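Local coordinates for metallophosphoesterase TT1561-like domain-containing protein (Aquifex aeolicus, PDB 2YVT) that is of unknown function but carries the calcineurin-like metallophosphoesterase fold of the TT1561 family, whose members are probably phosphoesterases, at residues Phe93-Lys98 / Val177-Thr182; Arg121-Gly126 / Phe134-Phe139. All coordinates share one frame; numbering follows the deposited sequence.

Interaction 1 of 2, residues Phe93-Lys98 / Val177-Thr182; sequences FVVPGK and VTIFYT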
loop_
_atom_site.group_PDB
_atom_site.type_symbol
_atom_site.label_atom_id
_atom_site.label_comp_id
_atom_site.label_asym_id
_atom_site.label_seq_id
_atom_site.Cartn_x
_atom_site.Cartn_y
_atom_site.Cartn_z
ATOM N N PHE A 93 -1.573 -8.633 -4.258
ATOM C CA PHE A 93 -0.714 -8.201 -3.166
ATOM C C PHE A 93 -1.362 -7.006 -2.492
ATOM O O PHE A 93 -1.824 -6.084 -3.164
ATOM C CB PHE A 93 0.677 -7.814 -3.673
ATOM C CG PHE A 93 1.450 -8.959 -4.244
ATOM C CD1 PHE A 93 1.847 -10.017 -3.433
ATOM C CD2 PHE A 93 1.770 -8.986 -5.595
ATOM C CE1 PHE A 93 2.573 -11.085 -3.955
ATOM C CE2 PHE A 93 2.490 -10.051 -6.135
ATOM C CZ PHE A 93 2.891 -11.104 -5.311
ATOM N N VAL A 94 -1.395 -7.040 -1.166
ATOM C CA VAL A 94 -2.006 -5.989 -0.358
ATOM C C VAL A 94 -0.946 -5.432 0.586
ATOM O O VAL A 94 -0.245 -6.191 1.244
ATOM C CB VAL A 94 -3.190 -6.545 0.471
ATOM C CG1 VAL A 94 -3.778 -5.465 1.379
ATOM C CG2 VAL A 94 -4.272 -7.126 -0.452
ATOM N N VAL A 95 -0.846 -4.103 0.655
ATOM C CA VAL A 95 0.119 -3.429 1.535
ATOM C C VAL A 95 -0.655 -2.420 2.398
ATOM O O VAL A 95 -1.357 -1.576 1.857
ATOM C CB VAL A 95 1.229 -2.729 0.715
ATOM C CG1 VAL A 95 2.164 -1.949 1.631
ATOM C CG2 VAL A 95 1.998 -3.763 -0.107
ATOM N N PRO A 96 -0.564 -2.538 3.738
ATOM C CA PRO A 96 -1.422 -1.718 4.592
ATOM C C PRO A 96 -1.029 -0.247 4.625
ATOM O O PRO A 96 0.154 0.101 4.453
ATOM C CB PRO A 96 -1.234 -2.353 5.982
ATOM C CG PRO A 96 0.151 -2.911 5.943
ATOM C CD PRO A 96 0.311 -3.425 4.533
ATOM N N GLY A 97 -2.026 0.609 4.846
ATOM C CA GLY A 97 -1.783 2.032 5.007
ATOM C C GLY A 97 -1.669 2.475 6.460
ATOM O O GLY A 97 -1.707 1.656 7.398
ATOM N N LYS A 98 -1.502 3.782 6.646
ATOM C CA LYS A 98 -1.423 4.382 7.975
ATOM C C LYS A 98 -2.615 4.013 8.864
ATOM O O LYS A 98 -2.466 3.871 10.073
ATOM C CB LYS A 98 -1.310 5.895 7.816
ATOM C CG LYS A 98 -1.323 6.718 9.073
ATOM C CD LYS A 98 -1.257 8.217 8.732
ATOM C CE LYS A 98 -2.270 8.638 7.641
ATOM N NZ LYS A 98 -1.769 8.669 6.217
ATOM N N VAL A 177 10.330 -5.263 -7.465
ATOM C CA VAL A 177 9.169 -4.376 -7.419
ATOM C C VAL A 177 8.893 -4.077 -5.953
ATOM O O VAL A 177 8.708 -4.999 -5.156
ATOM C CB VAL A 177 7.921 -5.011 -8.072
ATOM C CG1 VAL A 177 6.685 -4.111 -7.899
ATOM C CG2 VAL A 177 8.174 -5.298 -9.560
ATOM N N THR A 178 8.892 -2.794 -5.595
ATOM C CA THR A 178 8.622 -2.394 -4.206
ATOM C C THR A 178 7.271 -1.703 -4.137
ATOM O O THR A 178 6.890 -0.970 -5.050
ATOM C CB THR A 178 9.712 -1.463 -3.635
ATOM O OG1 THR A 178 9.839 -0.310 -4.472
ATOM C CG2 THR A 178 11.071 -2.185 -3.563
ATOM N N ILE A 179 6.535 -1.973 -3.068
ATOM C CA ILE A 179 5.217 -1.391 -2.870
ATOM C C ILE A 179 5.199 -0.753 -1.496
ATOM O O ILE A 179 5.424 -1.436 -0.496
ATOM C CB ILE A 179 4.093 -2.452 -2.968
ATOM C CG1 ILE A 179 4.230 -3.274 -4.258
ATOM C CG2 ILE A 179 2.713 -1.779 -2.897
ATOM C CD1 ILE A 179 3.315 -4.477 -4.333
ATOM N N PHE A 180 4.950 0.556 -1.460
ATOM C CA PHE A 180 4.937 1.320 -0.212
ATOM C C PHE A 180 3.646 2.099 -0.121
ATOM O O PHE A 180 3.152 2.595 -1.130
ATOM C CB PHE A 180 6.090 2.340 -0.164
ATOM C CG PHE A 180 7.452 1.741 -0.359
ATOM C CD1 PHE A 180 7.968 0.821 0.548
ATOM C CD2 PHE A 180 8.223 2.114 -1.454
ATOM C CE1 PHE A 180 9.240 0.266 0.355
ATOM C CE2 PHE A 180 9.491 1.577 -1.653
ATOM C CZ PHE A 180 10.001 0.653 -0.746
ATOM N N TYR A 181 3.103 2.232 1.088
ATOM C CA TYR A 181 2.032 3.197 1.285
ATOM C C TYR A 181 2.562 4.616 1.032
ATOM O O TYR A 181 1.927 5.423 0.359
ATOM C CB TYR A 181 1.441 3.074 2.694
ATOM C CG TYR A 181 0.483 4.185 3.030
ATOM C CD1 TYR A 181 -0.775 4.252 2.429
ATOM C CD2 TYR A 181 0.834 5.179 3.951
ATOM C CE1 TYR A 181 -1.669 5.280 2.742
ATOM C CE2 TYR A 181 -0.051 6.204 4.280
ATOM C CZ TYR A 181 -1.297 6.253 3.670
ATOM O OH TYR A 181 -2.164 7.266 3.980
ATOM N N THR A 182 3.740 4.904 1.578
ATOM C CA THR A 182 4.314 6.242 1.508
ATOM C C THR A 182 5.100 6.444 0.212
ATOM O O THR A 182 5.980 5.641 -0.106
ATOM C CB THR A 182 5.224 6.496 2.712
ATOM O OG1 THR A 182 4.485 6.278 3.907
ATOM C CG2 THR A 182 5.749 7.924 2.712
#
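The Y181 ring lies flat beneath the backbone at G97 and K98, which overlaps one of its faces. K98 N stands 3.7 Å above the ring plane over its centre, while G97 CA sits nearer the rim, 3.9 Å from the ring centroid and 24° off the normal, a CH-pi contact. The side chain reaches this place because its CG is anti to the backbone N (chi1 171°), which turns the ring toward G97 and K98; P96 O lies 3.7 Å from Y181 CB. K98 then closes round the phenol. Its chain runs extended as far as CD, then bends at chi3 and chi4 so that the ammonium curls back and NZ donates to Y181 OH at 2.7 Å. N41 OD1 makes a further, weak hydrogen bond to the same oxygen, and H220 brings its ring against that of Y181. D100 OD2 accepts a hydrogen bond from G97 N, which probably helps to hold this backbone over the ring.

Further back the contact is purely apolar. V95 and I179 point at each other from two different sheets, and V95 CG2 presses on I179 CG2 at 3.5 Å, tighter than usual for two carbons. F93 CB reaches I179 CD1 more loosely, at 4.3 Å. Strands 91-95 and 175-180 thus face each other across the core of the beta sandwich, and their ends lead into loops that, in calcineurin-like phosphoesterases, carry the GNH(D/E) motif and a metal-binding histidine. By sequence K98 probably takes the place of the motif's asparagine and Y181 that of the metal-binding histidine of the second loop, consistent with a remodelled version of the family's dinuclear metal site.

Interaction 2 of 2, residues Arg121-Gly126 / Phe134-Phe139; sequences RVLHEG and FEVIGF
A G1 beta bulge joins the two segments: E125 and G126 both face G138, with E125 in the left-handed backbone region (phi 59°). G138 O receives two weak hydrogen bonds, from E125 N at 2.8 Å, where the bond is strongly bent, and from G126 N at 3.4 Å. The firm link runs the other way, G138 N donating almost straight to G126 O at 3.0 Å. Just before the bulge, L123 O lies 3.7 Å from G138 CA, buried and without a hydrogen-bond partner anywhere in the model.

This is the point at which the chain passes between the sheets of the sandwich, from edge strand 120-122 of one into the hairpin of strands 126-130 and 134-144 in the other. L123 CD1 reaches V136 CG1 at 3.6 Å, the two side chains crossing at about a right angle.

At the other end, with CG anti to the carbonyl carbon and beside the backbone N, the E125 chain brings CG over the faces of two rings. It stands 3.9 Å from the F139 centroid, 15° off the normal, and 3.7 Å above the centre of the H124 ring. Those rings meet obliquely, planes at 78°, H124 CE1 being 4.0 Å from F139 CD2. Both imidazole nitrogens are engaged, ND1 with G140 N and NE2 with Y156 OH, while E125 OE1 is hydrogen-bonded to Y160 OH.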
loop_
_atom_site.group_PDB
_atom_site.type_symbol
_atom_site.label_atom_id
_atom_site.label_comp_id
_atom_site.label_asym_id
_atom_site.label_seq_id
_atom_site.Cartn_x
_atom_site.Cartn_y
_atom_site.Cartn_z
ATOM N N ARG A 121 -1.920 -12.199 -0.988
ATOM C CA ARG A 121 -0.756 -12.161 -0.121
ATOM C C ARG A 121 -0.572 -10.747 0.402
ATOM O O ARG A 121 -0.447 -9.813 -0.379
ATOM C CB ARG A 121 0.479 -12.594 -0.900
ATOM C CG ARG A 121 1.759 -12.506 -0.108
ATOM C CD ARG A 121 2.895 -13.160 -0.852
ATOM N NE ARG A 121 3.000 -14.593 -0.575
ATOM C CZ ARG A 121 3.842 -15.122 0.309
ATOM N NH1 ARG A 121 4.656 -14.343 1.011
ATOM N NH2 ARG A 121 3.866 -16.435 0.494
ATOM N N VAL A 122 -0.570 -10.598 1.722
ATOM C CA VAL A 122 -0.241 -9.320 2.340
ATOM C C VAL A 122 1.277 -9.205 2.438
ATOM O O VAL A 122 1.946 -10.126 2.923
ATOM C CB VAL A 122 -0.890 -9.174 3.744
ATOM C CG1 VAL A 122 -0.298 -7.990 4.493
ATOM C CG2 VAL A 122 -2.399 -9.027 3.616
ATOM N N LEU A 123 1.812 -8.084 1.954
ATOM C CA LEU A 123 3.244 -7.813 2.028
ATOM C C LEU A 123 3.475 -6.613 2.915
ATOM O O LEU A 123 3.097 -5.491 2.579
ATOM C CB LEU A 123 3.831 -7.554 0.638
ATOM C CG LEU A 123 3.771 -8.703 -0.360
ATOM C CD1 LEU A 123 4.364 -8.239 -1.673
ATOM C CD2 LEU A 123 4.501 -9.928 0.162
ATOM N N HIS A 124 4.066 -6.866 4.070
ATOM C CA HIS A 124 4.425 -5.792 4.974
ATOM C C HIS A 124 5.667 -6.197 5.746
ATOM O O HIS A 124 5.636 -7.152 6.530
ATOM C CB HIS A 124 3.277 -5.446 5.931
ATOM C CG HIS A 124 3.619 -4.341 6.882
ATOM N ND1 HIS A 124 4.000 -3.085 6.454
ATOM C CD2 HIS A 124 3.672 -4.309 8.234
ATOM C CE1 HIS A 124 4.257 -2.323 7.501
ATOM N NE2 HIS A 124 4.076 -3.044 8.595
ATOM N N GLU A 125 6.758 -5.470 5.505
ATOM C CA GLU A 125 8.081 -5.837 6.034
ATOM C C GLU A 125 8.478 -7.233 5.544
ATOM O O GLU A 125 9.084 -8.027 6.271
ATOM C CB GLU A 125 8.113 -5.768 7.560
ATOM C CG GLU A 125 7.528 -4.492 8.126
ATOM C CD GLU A 125 7.580 -4.462 9.620
ATOM O OE1 GLU A 125 8.692 -4.567 10.159
ATOM O OE2 GLU A 125 6.513 -4.352 10.254
ATOM N N GLY A 126 8.131 -7.520 4.295
ATOM C CA GLY A 126 8.323 -8.845 3.740
ATOM C C GLY A 126 8.258 -8.843 2.233
ATOM O O GLY A 126 8.139 -7.785 1.588
ATOM N N PHE A 134 10.444 -12.055 -10.578
ATOM C CA PHE A 134 10.400 -10.847 -9.758
ATOM C C PHE A 134 10.476 -11.193 -8.287
ATOM O O PHE A 134 10.052 -12.276 -7.879
ATOM C CB PHE A 134 9.104 -10.053 -10.001
ATOM C CG PHE A 134 8.918 -9.590 -11.423
ATOM C CD1 PHE A 134 9.363 -8.326 -11.822
ATOM C CD2 PHE A 134 8.290 -10.405 -12.357
ATOM C CE1 PHE A 134 9.190 -7.890 -13.133
ATOM C CE2 PHE A 134 8.115 -9.975 -13.677
ATOM C CZ PHE A 134 8.570 -8.719 -14.061
ATOM N N GLU A 135 11.025 -10.268 -7.504
ATOM C CA GLU A 135 10.803 -10.244 -6.065
ATOM C C GLU A 135 9.935 -9.029 -5.781
ATOM O O GLU A 135 10.253 -7.914 -6.210
ATOM C CB GLU A 135 12.116 -10.145 -5.274
ATOM C CG GLU A 135 13.005 -11.402 -5.330
ATOM C CD GLU A 135 12.489 -12.573 -4.492
ATOM O OE1 GLU A 135 11.384 -12.493 -3.917
ATOM O OE2 GLU A 135 13.207 -13.596 -4.408
ATOM N N VAL A 136 8.835 -9.248 -5.069
ATOM C CA VAL A 136 7.932 -8.160 -4.709
ATOM C C VAL A 136 8.093 -7.884 -3.225
ATOM O O VAL A 136 7.922 -8.783 -2.406
ATOM C CB VAL A 136 6.464 -8.497 -5.061
ATOM C CG1 VAL A 136 5.571 -7.272 -4.893
ATOM C CG2 VAL A 136 6.383 -8.994 -6.508
ATOM N N ILE A 137 8.451 -6.645 -2.896
ATOM C CA ILE A 137 8.692 -6.246 -1.509
ATOM C C ILE A 137 7.615 -5.253 -1.109
ATOM O O ILE A 137 7.305 -4.337 -1.870
ATOM C CB ILE A 137 10.075 -5.588 -1.362
ATOM C CG1 ILE A 137 11.172 -6.583 -1.752
ATOM C CG2 ILE A 137 10.304 -5.085 0.064
ATOM C CD1 ILE A 137 12.502 -5.926 -1.923
ATOM N N GLY A 138 7.044 -5.434 0.079
ATOM C CA GLY A 138 6.057 -4.491 0.597
ATOM C C GLY A 138 6.447 -3.937 1.951
ATOM O O GLY A 138 6.953 -4.660 2.805
ATOM N N PHE A 139 6.216 -2.645 2.150
ATOM C CA PHE A 139 6.420 -2.040 3.463
ATOM C C PHE A 139 5.386 -0.927 3.599
ATOM O O PHE A 139 5.499 0.136 2.972
ATOM C CB PHE A 139 7.860 -1.513 3.611
ATOM C CG PHE A 139 8.323 -1.376 5.051
ATOM C CD1 PHE A 139 9.535 -1.946 5.454
ATOM C CD2 PHE A 139 7.560 -0.696 5.997
ATOM C CE1 PHE A 139 9.984 -1.837 6.775
ATOM C CE2 PHE A 139 7.992 -0.577 7.328
ATOM C CZ PHE A 139 9.215 -1.145 7.715
#

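The two interactions have centres about 8 Å apart and show how two sheets of one sandwich can be joined both by side-chain packing and by the chain passing between them. Along the chain, 121-126 and 134-139 both fall between 93-98 and 177-182, so interaction 2 is nested within the loop that interaction 1 closes. Strands 91-95 and 120-122 are parallel neighbours in one sheet, as are 134-144 and 175-180 in the other, where I137 probably exchanges backbone hydrogen bonds with V177 and I179. Interaction 1 spans the core between the sheets and reaches the probable active-site loops, whereas interaction 2 carries the chain from one sheet to the other beside it, with V95 packed against L123 and F180 against F139.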